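Local coordinates for glutaminase 1 (Escherichia coli, PDB 1U60), which catalyses the hydrolysis of L-glutamine to L-glutamate and ammonium and belongs to the beta-lactamase clan, at residues Gly248-Arg253 / Lys294-Val299; Ser68-Leu73 / Ala206-Thr211; Tyr233-Met238 / Val269-Met274. All blocks are in the same frame, centred on the assembly; numbering follows the deposited sequence.

Interaction 1 of 3, residues Gly248-Arg253 / Lys294-Val299. With EDO (1,2-ethanediol), chain E.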
ATOM      1  N   GLY A 248       2.392   1.655   6.084  1.00  7.99           N
ATOM      2  CA  GLY A 248       0.978   1.416   6.288  1.00  6.70           C
ATOM      3  C   GLY A 248       0.333   2.490   7.148  1.00  6.47           C
ATOM      4  O   GLY A 248      -0.802   2.949   6.880  1.00  7.54           O
ATOM      5  N   ASP A 249       1.047   2.872   8.180  1.00  7.09           N
ATOM      6  CA  ASP A 249       0.587   3.990   9.055  1.00  7.91           C
ATOM      7  C   ASP A 249       0.403   5.280   8.290  1.00  7.46           C
ATOM      8  O   ASP A 249      -0.560   6.009   8.483  1.00  8.32           O
ATOM      9  CB  ASP A 249       1.563   4.176  10.215  1.00  7.92           C
ATOM     10  CG  ASP A 249       1.661   2.958  11.047  1.00 12.25           C
ATOM     11  OD1 ASP A 249       0.620   2.558  11.605  1.00 10.37           O
ATOM     12  OD2 ASP A 249       2.709   2.295  11.140  1.00 14.65           O
ATOM     13  N   TRP A 250       1.378   5.591   7.438  1.00  6.65           N
ATOM     14  CA  TRP A 250       1.242   6.676   6.506  1.00  7.65           C
ATOM     15  C   TRP A 250       0.067   6.562   5.548  1.00  7.37           C
ATOM     16  O   TRP A 250      -0.694   7.517   5.351  1.00  8.42           O
ATOM     17  CB  TRP A 250       2.554   6.834   5.731  1.00  7.42           C
ATOM     18  CG  TRP A 250       2.604   8.035   4.846  1.00  7.38           C
ATOM     19  CD1 TRP A 250       2.350   8.074   3.509  1.00  9.57           C
ATOM     20  CD2 TRP A 250       2.937   9.385   5.230  1.00  6.60           C
ATOM     21  NE1 TRP A 250       2.501   9.353   3.021  1.00  9.82           N
ATOM     22  CE2 TRP A 250       2.837  10.184   4.067  1.00  9.46           C
ATOM     23  CE3 TRP A 250       3.256  10.004   6.437  1.00  9.11           C
ATOM     24  CZ2 TRP A 250       3.098  11.541   4.075  1.00  9.05           C
ATOM     25  CZ3 TRP A 250       3.503  11.356   6.446  1.00  9.35           C
ATOM     26  CH2 TRP A 250       3.452  12.111   5.261  1.00  8.76           C
ATOM     27  N   ALA A 251      -0.122   5.396   4.951  1.00  8.38           N
ATOM     28  CA  ALA A 251      -1.309   5.218   4.115  1.00  8.49           C
ATOM     29  C   ALA A 251      -2.625   5.429   4.866  1.00  7.57           C
ATOM     30  O   ALA A 251      -3.565   6.020   4.357  1.00  7.59           O
ATOM     31  CB  ALA A 251      -1.294   3.836   3.494  1.00  8.79           C
ATOM     32  N   TYR A 252      -2.666   4.943   6.114  1.00  8.06           N
ATOM     33  CA  TYR A 252      -3.829   4.998   7.000  1.00  7.79           C
ATOM     34  C   TYR A 252      -4.160   6.438   7.390  1.00  7.93           C
ATOM     35  O   TYR A 252      -5.296   6.846   7.363  1.00  9.76           O
ATOM     36  CB  TYR A 252      -3.482   4.172   8.209  1.00  7.59           C
ATOM     37  CG  TYR A 252      -4.579   3.850   9.194  1.00  4.85           C
ATOM     38  CD1 TYR A 252      -5.431   2.816   8.976  1.00  5.46           C
ATOM     39  CD2 TYR A 252      -4.674   4.544  10.398  1.00  8.37           C
ATOM     40  CE1 TYR A 252      -6.409   2.478   9.873  1.00  5.67           C
ATOM     41  CE2 TYR A 252      -5.665   4.225  11.325  1.00  7.98           C
ATOM     42  CZ  TYR A 252      -6.494   3.165  11.077  1.00  7.18           C
ATOM     43  OH  TYR A 252      -7.467   2.860  11.999  1.00  8.75           O
ATOM     44  N   ARG A 253      -3.143   7.219   7.717  1.00  9.65           N
ATOM     45  CA  ARG A 253      -3.327   8.597   8.189  1.00 10.35           C
ATOM     46  C   ARG A 253      -3.376   9.685   7.143  1.00 10.18           C
ATOM     47  O   ARG A 253      -4.164  10.634   7.269  1.00 11.39           O
ATOM     48  CB  ARG A 253      -2.239   8.906   9.226  1.00  9.98           C
ATOM     49  CG  ARG A 253      -2.457   8.146  10.569  1.00 16.27           C
ATOM     50  CD  ARG A 253      -3.672   8.652  11.379  1.00 23.21           C
ATOM     51  NE  ARG A 253      -3.971   7.837  12.545  1.00 24.60           N
ATOM     52  CZ  ARG A 253      -5.130   7.922  13.234  1.00 28.91           C
ATOM     53  NH1 ARG A 253      -6.080   8.797  12.920  1.00 30.84           N
ATOM     54  NH2 ARG A 253      -5.324   7.164  14.263  1.00 30.06           N
ATOM     55  N   LYS A 294       4.931  15.398   9.845  1.00 10.85           N
ATOM     56  CA  LYS A 294       3.799  16.173  10.346  1.00 11.15           C
ATOM     57  C   LYS A 294       3.491  17.345   9.415  1.00 10.46           C
ATOM     58  O   LYS A 294       2.346  17.629   9.162  1.00 11.28           O
ATOM     59  CB  LYS A 294       4.049  16.633  11.817  1.00 11.82           C
ATOM     60  CG  LYS A 294       3.946  15.475  12.803  1.00 15.52           C
ATOM     61  CD  LYS A 294       2.495  14.931  13.059  1.00 20.15           C
ATOM     62  CE  LYS A 294       2.526  13.455  13.607  1.00 24.85           C
ATOM     63  NZ  LYS A 294       2.186  13.329  15.059  1.00 31.54           N
ATOM     64  N   MET A 295       4.510  18.000   8.874  1.00  8.87           N
ATOM     65  CA  MET A 295       4.274  19.149   8.023  1.00  8.75           C
ATOM     66  C   MET A 295       3.630  18.704   6.676  1.00  9.79           C
ATOM     67  O   MET A 295       2.729  19.354   6.182  1.00 10.51           O
ATOM     68  CB  MET A 295       5.573  19.946   7.793  1.00 10.16           C
ATOM     69  CG  MET A 295       5.935  20.764   9.046  1.00  9.29           C
ATOM     70  SD  MET A 295       7.377  21.849   8.707  1.00 11.22           S
ATOM     71  CE  MET A 295       8.610  20.806   8.695  1.00 11.93           C
ATOM     72  N   VAL A 296       4.114  17.612   6.074  1.00  9.60           N
ATOM     73  CA  VAL A 296       3.504  17.103   4.843  1.00  8.67           C
ATOM     74  C   VAL A 296       2.068  16.636   5.096  1.00  8.96           C
ATOM     75  O   VAL A 296       1.162  16.976   4.316  1.00  8.30           O
ATOM     76  CB  VAL A 296       4.335  15.974   4.230  1.00  8.21           C
ATOM     77  CG1 VAL A 296       3.566  15.283   3.132  1.00  8.26           C
ATOM     78  CG2 VAL A 296       5.712  16.523   3.666  1.00  9.75           C
ATOM     79  N   ALA A 297       1.864  15.861   6.164  1.00  9.36           N
ATOM     80  CA  ALA A 297       0.521  15.423   6.520  1.00  9.82           C
ATOM     81  C   ALA A 297      -0.414  16.604   6.719  1.00 10.35           C
ATOM     82  O   ALA A 297      -1.569  16.588   6.318  1.00 10.30           O
ATOM     83  CB  ALA A 297       0.569  14.551   7.783  1.00 11.30           C
ATOM     84  N   SER A 298       0.096  17.657   7.372  1.00  9.89           N
ATOM     85  CA  SER A 298      -0.716  18.843   7.618  1.00  9.47           C
ATOM     86  C   SER A 298      -1.193  19.512   6.322  1.00  9.28           C
ATOM     87  O   SER A 298      -2.362  19.811   6.148  1.00  9.76           O
ATOM     88  CB  SER A 298       0.058  19.848   8.469  1.00 10.22           C
ATOM     89  OG  SER A 298      -0.745  21.028   8.627  1.00 12.67           O
ATOM     90  N   VAL A 299      -0.287  19.711   5.357  1.00  9.33           N
ATOM     91  CA  VAL A 299      -0.662  20.311   4.106  1.00 10.27           C
ATOM     92  C   VAL A 299      -1.746  19.455   3.429  1.00 11.17           C
ATOM     93  O   VAL A 299      -2.779  19.969   2.959  1.00 10.28           O
ATOM     94  CB  VAL A 299       0.570  20.490   3.190  1.00 10.52           C
ATOM     95  CG1 VAL A 299       0.166  20.975   1.746  1.00  9.38           C
ATOM     96  CG2 VAL A 299       1.573  21.481   3.791  1.00 11.58           C
TER
HETATM   97  C1  EDO E1203       4.432  10.316  16.482  1.00 41.35           C
HETATM   98  O1  EDO E1203       5.263   9.634  17.413  1.00 41.73           O
HETATM   99  C2  EDO E1203       3.364   9.384  15.941  1.00 41.59           C
HETATM  100  O2  EDO E1203       2.497  10.183  15.169  1.00 38.61           O
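A single indole bridges two helices in this apolar contact: W250 of helix 247-253 reaches V296 and A297 of helix 290-303, beside the antiparallel five-stranded sheet. The approach is edge-on. V296 CG1 lies near the plane of the indole, off the rim of the six-membered ring, 3.8 Å from W250 CH2 and 3.9 Å from W250 CZ2. With CG anti to the backbone N of W250 (chi1 -173°), the ring extends across to helix 290-303 and meets the V296 side chain at about a right angle. W250 CH2 also comes to 4.2 Å from A297 N, at an oblique angle to the ring. Because no hydrogen bond joins the two segments, the pairing rests on van der Waals contact. Helix 290-303 packs on the central sheet of a beta-lactamase-like fold, where V296 touches I266, A268, I276 and A278; W250 touches I266 as well. W250 NE1 makes a weak hydrogen bond to L256 O. Earlier on helix 290-303, exposed K294 donates a 3.2 Å hydrogen bond from NZ to O2 of a 1,2-ethanediol, presumably picked up during crystallisation. Elsewhere on helix 247-253, Y252 OH bonds to P82 O of the second subunit.

Interaction 2 of 3, residues Ser68-Leu73 / Ala206-Thr211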
ATOM      1  N   SER A  68      16.678   8.839  -3.159  1.00  8.42           N
ATOM      2  CA  SER A  68      17.274   8.453  -4.436  1.00  6.75           C
ATOM      3  C   SER A  68      16.680   7.156  -5.034  1.00  6.96           C
ATOM      4  O   SER A  68      16.672   7.007  -6.257  1.00  8.31           O
ATOM      5  CB  SER A  68      18.774   8.267  -4.250  1.00  7.57           C
ATOM      6  OG  SER A  68      19.053   7.118  -3.485  1.00  8.24           O
ATOM      7  N   LYS A  69      16.128   6.273  -4.186  1.00  7.46           N
ATOM      8  CA  LYS A  69      15.526   5.001  -4.628  1.00  7.09           C
ATOM      9  C   LYS A  69      14.395   5.252  -5.629  1.00  7.15           C
ATOM     10  O   LYS A  69      14.193   4.472  -6.573  1.00  8.56           O
ATOM     11  CB  LYS A  69      15.052   4.155  -3.456  1.00  7.49           C
ATOM     12  CG  LYS A  69      16.154   3.846  -2.446  1.00  8.35           C
ATOM     13  CD  LYS A  69      15.538   3.110  -1.229  1.00  7.51           C
ATOM     14  CE  LYS A  69      16.600   2.604  -0.267  1.00  9.23           C
ATOM     15  NZ  LYS A  69      15.903   2.140   1.001  1.00  9.85           N
ATOM     16  N   VAL A  70      13.682   6.377  -5.456  1.00  8.07           N
ATOM     17  CA  VAL A  70      12.523   6.668  -6.312  1.00  8.23           C
ATOM     18  C   VAL A  70      13.071   7.017  -7.701  1.00  8.40           C
ATOM     19  O   VAL A  70      12.509   6.606  -8.737  1.00  8.70           O
ATOM     20  CB  VAL A  70      11.672   7.805  -5.720  1.00  7.25           C
ATOM     21  CG1 VAL A  70      10.629   8.278  -6.720  1.00 10.36           C
ATOM     22  CG2 VAL A  70      11.047   7.378  -4.427  1.00  9.31           C
ATOM     23  N   CYS A  71      14.147   7.808  -7.731  1.00  8.44           N
ATOM     24  CA  CYS A  71      14.674   8.262  -9.020  1.00  9.37           C
ATOM     25  C   CYS A  71      15.275   7.108  -9.839  1.00  9.34           C
ATOM     26  O   CYS A  71      15.108   7.027 -11.041  1.00  7.85           O
ATOM     27  CB  CYS A  71      15.738   9.336  -8.849  1.00  9.99           C
ATOM     28  SG  CYS A  71      15.236  10.759  -7.815  1.00 13.07           S
ATOM     29  N   THR A  72      15.993   6.207  -9.177  1.00  7.82           N
ATOM     30  CA  THR A  72      16.604   5.123  -9.922  1.00  8.00           C
ATOM     31  C   THR A  72      15.541   4.134 -10.368  1.00  8.71           C
ATOM     32  O   THR A  72      15.649   3.504 -11.472  1.00  9.19           O
ATOM     33  CB  THR A  72      17.703   4.498  -9.035  1.00  9.33           C
ATOM     34  OG1 THR A  72      18.818   5.433  -8.993  1.00  7.80           O
ATOM     35  CG2 THR A  72      18.221   3.165  -9.610  1.00  9.61           C
ATOM     36  N   LEU A  73      14.514   3.943  -9.530  1.00  7.31           N
ATOM     37  CA  LEU A  73      13.381   3.135  -9.934  1.00  7.47           C
ATOM     38  C   LEU A  73      12.780   3.717 -11.216  1.00  6.29           C
ATOM     39  O   LEU A  73      12.393   2.990 -12.142  1.00  7.52           O
ATOM     40  CB  LEU A  73      12.334   3.086  -8.819  1.00  7.03           C
ATOM     41  CG  LEU A  73      10.997   2.453  -9.154  1.00  7.38           C
ATOM     42  CD1 LEU A  73      11.259   1.018  -9.721  1.00 10.59           C
ATOM     43  CD2 LEU A  73      10.025   2.429  -7.986  1.00  9.89           C
ATOM     44  N   ALA A 206      10.079  18.685  -3.554  1.00  7.85           N
ATOM     45  CA  ALA A 206       8.708  18.875  -3.991  1.00  8.06           C
ATOM     46  C   ALA A 206       8.562  18.841  -5.487  1.00  8.09           C
ATOM     47  O   ALA A 206       7.543  18.411  -5.996  1.00  8.39           O
ATOM     48  CB  ALA A 206       8.096  20.156  -3.410  1.00  9.17           C
ATOM     49  N   THR A 207       9.609  19.268  -6.212  1.00  7.36           N
ATOM     50  CA  THR A 207       9.610  19.191  -7.659  1.00  8.21           C
ATOM     51  C   THR A 207       9.635  17.753  -8.172  1.00  7.62           C
ATOM     52  O   THR A 207       8.938  17.430  -9.118  1.00  8.41           O
ATOM     53  CB  THR A 207      10.809  19.972  -8.201  1.00  6.69           C
ATOM     54  OG1 THR A 207      10.720  21.353  -7.808  1.00  9.22           O
ATOM     55  CG2 THR A 207      10.781  19.956  -9.707  1.00  9.72           C
ATOM     56  N   LEU A 208      10.454  16.891  -7.548  1.00  8.56           N
ATOM     57  CA  LEU A 208      10.424  15.454  -7.836  1.00  7.07           C
ATOM     58  C   LEU A 208       8.987  14.970  -7.697  1.00  8.32           C
ATOM     59  O   LEU A 208       8.474  14.286  -8.599  1.00  8.48           O
ATOM     60  CB  LEU A 208      11.335  14.702  -6.891  1.00  6.96           C
ATOM     61  CG  LEU A 208      11.187  13.152  -6.801  1.00  9.58           C
ATOM     62  CD1 LEU A 208      11.358  12.459  -8.151  1.00 12.36           C
ATOM     63  CD2 LEU A 208      12.134  12.549  -5.800  1.00 10.68           C
ATOM     64  N   GLY A 209       8.331  15.344  -6.609  1.00  7.29           N
ATOM     65  CA  GLY A 209       6.924  14.996  -6.418  1.00  7.66           C
ATOM     66  C   GLY A 209       5.989  15.506  -7.506  1.00  8.46           C
ATOM     67  O   GLY A 209       5.093  14.783  -7.938  1.00  9.79           O
ATOM     68  N   ALA A 210       6.200  16.756  -7.933  1.00  8.38           N
ATOM     69  CA  ALA A 210       5.372  17.393  -8.907  1.00  7.72           C
ATOM     70  C   ALA A 210       5.582  16.774 -10.301  1.00  7.19           C
ATOM     71  O   ALA A 210       4.648  16.653 -11.071  1.00  8.16           O
ATOM     72  CB  ALA A 210       5.627  18.852  -8.949  1.00  7.78           C
ATOM     73  N   THR A 211       6.784  16.320 -10.579  1.00  8.53           N
ATOM     74  CA  THR A 211       7.053  15.643 -11.836  1.00  8.87           C
ATOM     75  C   THR A 211       6.240  14.349 -11.883  1.00  8.49           C
ATOM     76  O   THR A 211       5.616  14.026 -12.905  1.00  8.21           O
ATOM     77  CB  THR A 211       8.540  15.393 -12.008  1.00 10.08           C
ATOM     78  OG1 THR A 211       9.250  16.659 -12.069  1.00  9.81           O
ATOM     79  CG2 THR A 211       8.774  14.633 -13.310  1.00 11.65           C
TER
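Helix 68-80, which follows closely after the predicted substrate-binding residue S66, packs here against helix 202-213 through L208, whose branched end meets C71 and V70. C71 SG sits near both leucine methyls, closest to L208 CD2 at 4.1 Å, while V70 CG1 is a looser neighbour, 4.5 Å from L208 CD1. In the leucine, chi1 of 165° sets CG beside the carbonyl carbon, and with chi2 at 57° the branches come to C71 and V70. C71 SG instead stands beside the backbone N of its residue (chi1 -53°), which brings the sulfur to L208 CD2. The nearest CA atoms, those of C71 and L208, are still 8.4 Å apart, so side chains, not backbones, make the contact. S66 and K69 have the spacing of the S-x-x-K motif of serine beta-lactamases, consistent with membership of that clan. NZ of K69, the residue before V70, hydrogen-bonds to Y244 OH and N117 OD1, both on predicted substrate-binding residues, and to L115 O. L146 of helix 132-147 touches both C71 and L208, adding a third helix to the cluster. On the sheet side of helix 202-213, A206, T207 and A210 touch V46 of strand 42-47.

Interaction 3 of 3, residues Tyr233-Met238 / Val269-Met274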
ATOM      1  N   TYR A 233       3.341   2.897 -11.412  1.00  8.72           N
ATOM      2  CA  TYR A 233       4.145   1.824 -10.829  1.00  8.04           C
ATOM      3  C   TYR A 233       5.044   2.396  -9.745  1.00  8.52           C
ATOM      4  O   TYR A 233       5.275   1.786  -8.712  1.00  7.66           O
ATOM      5  CB  TYR A 233       5.018   1.185 -11.897  1.00  8.58           C
ATOM      6  CG  TYR A 233       4.221   0.497 -12.993  1.00  8.25           C
ATOM      7  CD1 TYR A 233       3.525  -0.694 -12.740  1.00  8.02           C
ATOM      8  CD2 TYR A 233       4.177   1.030 -14.281  1.00  8.68           C
ATOM      9  CE1 TYR A 233       2.806  -1.304 -13.730  1.00 10.67           C
ATOM     10  CE2 TYR A 233       3.478   0.413 -15.275  1.00  9.62           C
ATOM     11  CZ  TYR A 233       2.774  -0.743 -14.996  1.00 10.92           C
ATOM     12  OH  TYR A 233       2.093  -1.366 -15.999  1.00 11.64           O
ATOM     13  N   ILE A 234       5.586   3.569 -10.035  1.00  8.27           N
ATOM     14  CA  ILE A 234       6.477   4.258  -9.051  1.00  7.24           C
ATOM     15  C   ILE A 234       5.700   4.597  -7.781  1.00  8.10           C
ATOM     16  O   ILE A 234       6.144   4.345  -6.655  1.00  8.46           O
ATOM     17  CB  ILE A 234       7.064   5.511  -9.601  1.00  7.70           C
ATOM     18  CG1 ILE A 234       7.933   5.205 -10.798  1.00  6.19           C
ATOM     19  CG2 ILE A 234       7.845   6.246  -8.524  1.00  7.29           C
ATOM     20  CD1 ILE A 234       8.234   6.436 -11.605  1.00  7.65           C
ATOM     21  N   LEU A 235       4.538   5.171  -7.961  1.00  8.16           N
ATOM     22  CA  LEU A 235       3.681   5.539  -6.836  1.00  8.07           C
ATOM     23  C   LEU A 235       3.156   4.349  -6.041  1.00  7.50           C
ATOM     24  O   LEU A 235       3.046   4.438  -4.815  1.00  8.38           O
ATOM     25  CB  LEU A 235       2.509   6.399  -7.344  1.00  7.70           C
ATOM     26  CG  LEU A 235       2.885   7.744  -8.015  1.00  8.73           C
ATOM     27  CD1 LEU A 235       1.688   8.550  -8.338  1.00  8.17           C
ATOM     28  CD2 LEU A 235       3.872   8.582  -7.154  1.00  8.01           C
ATOM     29  N   ALA A 236       2.864   3.238  -6.719  1.00  8.41           N
ATOM     30  CA  ALA A 236       2.441   2.028  -6.040  1.00  7.44           C
ATOM     31  C   ALA A 236       3.561   1.530  -5.136  1.00  7.64           C
ATOM     32  O   ALA A 236       3.323   1.199  -3.956  1.00  7.82           O
ATOM     33  CB  ALA A 236       2.066   0.946  -7.021  1.00  8.22           C
ATOM     34  N   GLU A 237       4.778   1.508  -5.660  1.00  6.36           N
ATOM     35  CA  GLU A 237       5.917   1.062  -4.862  1.00  7.30           C
ATOM     36  C   GLU A 237       6.095   1.960  -3.631  1.00  6.77           C
ATOM     37  O   GLU A 237       6.348   1.437  -2.516  1.00  6.73           O
ATOM     38  CB  GLU A 237       7.202   1.043  -5.698  1.00  8.45           C
ATOM     39  CG  GLU A 237       7.240   0.014  -6.876  1.00  7.18           C
ATOM     40  CD  GLU A 237       7.578  -1.411  -6.558  1.00 10.45           C
ATOM     41  OE1 GLU A 237       7.448  -1.862  -5.377  1.00 11.64           O
ATOM     42  OE2 GLU A 237       7.974  -2.139  -7.554  1.00 10.47           O
ATOM     43  N   MET A 238       5.960   3.270  -3.823  1.00  7.61           N
ATOM     44  CA  MET A 238       6.035   4.221  -2.725  1.00  7.11           C
ATOM     45  C   MET A 238       4.926   3.933  -1.689  1.00  7.98           C
ATOM     46  O   MET A 238       5.209   3.929  -0.485  1.00  7.88           O
ATOM     47  CB  MET A 238       5.919   5.652  -3.230  1.00  7.09           C
ATOM     48  CG  MET A 238       7.210   6.139  -3.956  1.00  6.46           C
ATOM     49  SD  MET A 238       6.968   7.651  -4.906  1.00  8.53           S
ATOM     50  CE  MET A 238       6.671   8.845  -3.601  1.00  7.20           C
ATOM     51  N   VAL A 269       3.117  12.585  -3.000  1.00  8.49           N
ATOM     52  CA  VAL A 269       2.581  12.933  -4.318  1.00  7.62           C
ATOM     53  C   VAL A 269       1.066  12.912  -4.281  1.00  8.63           C
ATOM     54  O   VAL A 269       0.472  11.938  -3.862  1.00  7.53           O
ATOM     55  CB  VAL A 269       3.089  11.916  -5.372  1.00  7.48           C
ATOM     56  CG1 VAL A 269       2.515  12.281  -6.745  1.00  7.99           C
ATOM     57  CG2 VAL A 269       4.597  11.919  -5.353  1.00 10.48           C
ATOM     58  N   VAL A 270       0.441  13.981  -4.788  1.00  8.67           N
ATOM     59  CA  VAL A 270      -0.992  14.033  -5.045  1.00  9.20           C
ATOM     60  C   VAL A 270      -1.176  13.825  -6.560  1.00  9.68           C
ATOM     61  O   VAL A 270      -0.910  14.745  -7.351  1.00 10.30           O
ATOM     62  CB  VAL A 270      -1.649  15.371  -4.572  1.00  9.53           C
ATOM     63  CG1 VAL A 270      -3.161  15.299  -4.714  1.00 11.40           C
ATOM     64  CG2 VAL A 270      -1.301  15.655  -3.114  1.00  9.61           C
ATOM     65  N   PRO A 271      -1.540  12.618  -6.986  1.00  9.34           N
ATOM     66  CA  PRO A 271      -1.583  12.301  -8.422  1.00  9.44           C
ATOM     67  C   PRO A 271      -2.481  13.312  -9.155  1.00 10.62           C
ATOM     68  O   PRO A 271      -3.630  13.600  -8.744  1.00 10.38           O
ATOM     69  CB  PRO A 271      -2.182  10.867  -8.453  1.00 10.35           C
ATOM     70  CG  PRO A 271      -1.895  10.299  -7.152  1.00 10.65           C
ATOM     71  CD  PRO A 271      -1.967  11.467  -6.176  1.00  9.67           C
ATOM     72  N   GLY A 272      -1.946  13.861 -10.229  1.00 11.24           N
ATOM     73  CA  GLY A 272      -2.632  14.879 -11.012  1.00 12.63           C
ATOM     74  C   GLY A 272      -2.591  16.305 -10.501  1.00 12.93           C
ATOM     75  O   GLY A 272      -3.086  17.211 -11.185  1.00 14.15           O
ATOM     76  N   VAL A 273      -1.998  16.543  -9.329  1.00 12.07           N
ATOM     77  CA  VAL A 273      -2.209  17.821  -8.659  1.00 11.55           C
ATOM     78  C   VAL A 273      -0.927  18.506  -8.208  1.00 10.92           C
ATOM     79  O   VAL A 273      -0.652  19.631  -8.610  1.00 12.12           O
ATOM     80  CB  VAL A 273      -3.181  17.677  -7.482  1.00 11.99           C
ATOM     81  CG1 VAL A 273      -3.424  19.058  -6.787  1.00 13.24           C
ATOM     82  CG2 VAL A 273      -4.513  17.077  -7.954  1.00 14.43           C
ATOM     83  N   MET A 274      -0.130  17.846  -7.382  1.00 10.01           N
ATOM     84  CA  MET A 274       1.032  18.499  -6.776  1.00  9.65           C
ATOM     85  C   MET A 274       1.993  17.539  -6.100  1.00  9.74           C
ATOM     86  O   MET A 274       1.657  16.402  -5.784  1.00  8.79           O
ATOM     87  CB  MET A 274       0.581  19.545  -5.735  1.00  9.36           C
ATOM     88  CG  MET A 274      -0.120  18.936  -4.523  1.00  7.69           C
ATOM     89  SD  MET A 274      -0.460  20.112  -3.221  1.00 12.00           S
ATOM     90  CE  MET A 274      -1.479  21.282  -4.124  1.00 10.81           C
TER
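The end of strand 265-270 and the turn after it pack against helix 231-241, with L235 set against V269 and P271 and M238 reaching V269. V269 meets both branches of the leucine: CD2 of L235 sits 3.9 Å from V269 CB, and CD1 of L235 is 4.1 Å from V269 CG1. The same CD1 of L235 also reaches P271 CG, at 4.2 Å. Leucine and valine side chains cross at about a right angle. The methionine arrives through a bend at its last torsion (chi3 67°), which brings CE of M238 to 4.1 Å from V269 CG2. No hydrogen bond crosses between the segments, and all the touching groups are apolar. V269 is shared with helix 202-213 as well, through L212 and A213. At the subunit interface, L235 packs on F308 of the second subunit and P271 on V307 of the same neighbouring chain. Within the strand segment, V270 O accepts backbone bonds from V273 N at 2.9 Å and M274 N at 3.2 Å, and M274 O receives V270 N at 2.9 Å. V273 and M274 therefore both face V270, a classic beta bulge at the turn of the beta-hairpin that connects strands 265-270 and 274-279.

How the interactions relate
Interactions 2 and 3 are neighbours, with centres 10 Å apart, and they touch: V70 CG1 lies 3.9 Å from I234 CG2 and G209 O 3.8 Å from V269 CG1. Helix 231-241 thus meets both helix 68-80 and strand 265-270. Interaction 1 stands apart, its centre 14 Å from interaction 3 and 18 Å from interaction 2. Along the chain, interaction 2 closes before the others open, while interactions 1 and 3 alternate their segments. Strand 265-270 links interactions 1 and 3, supplying V269 to interaction 3 and I266 beside interaction 1. Y252 meets Y233 of the second subunit, so segments 248-253 and 233-238 face each other across the interface; no other chain touches interaction 2.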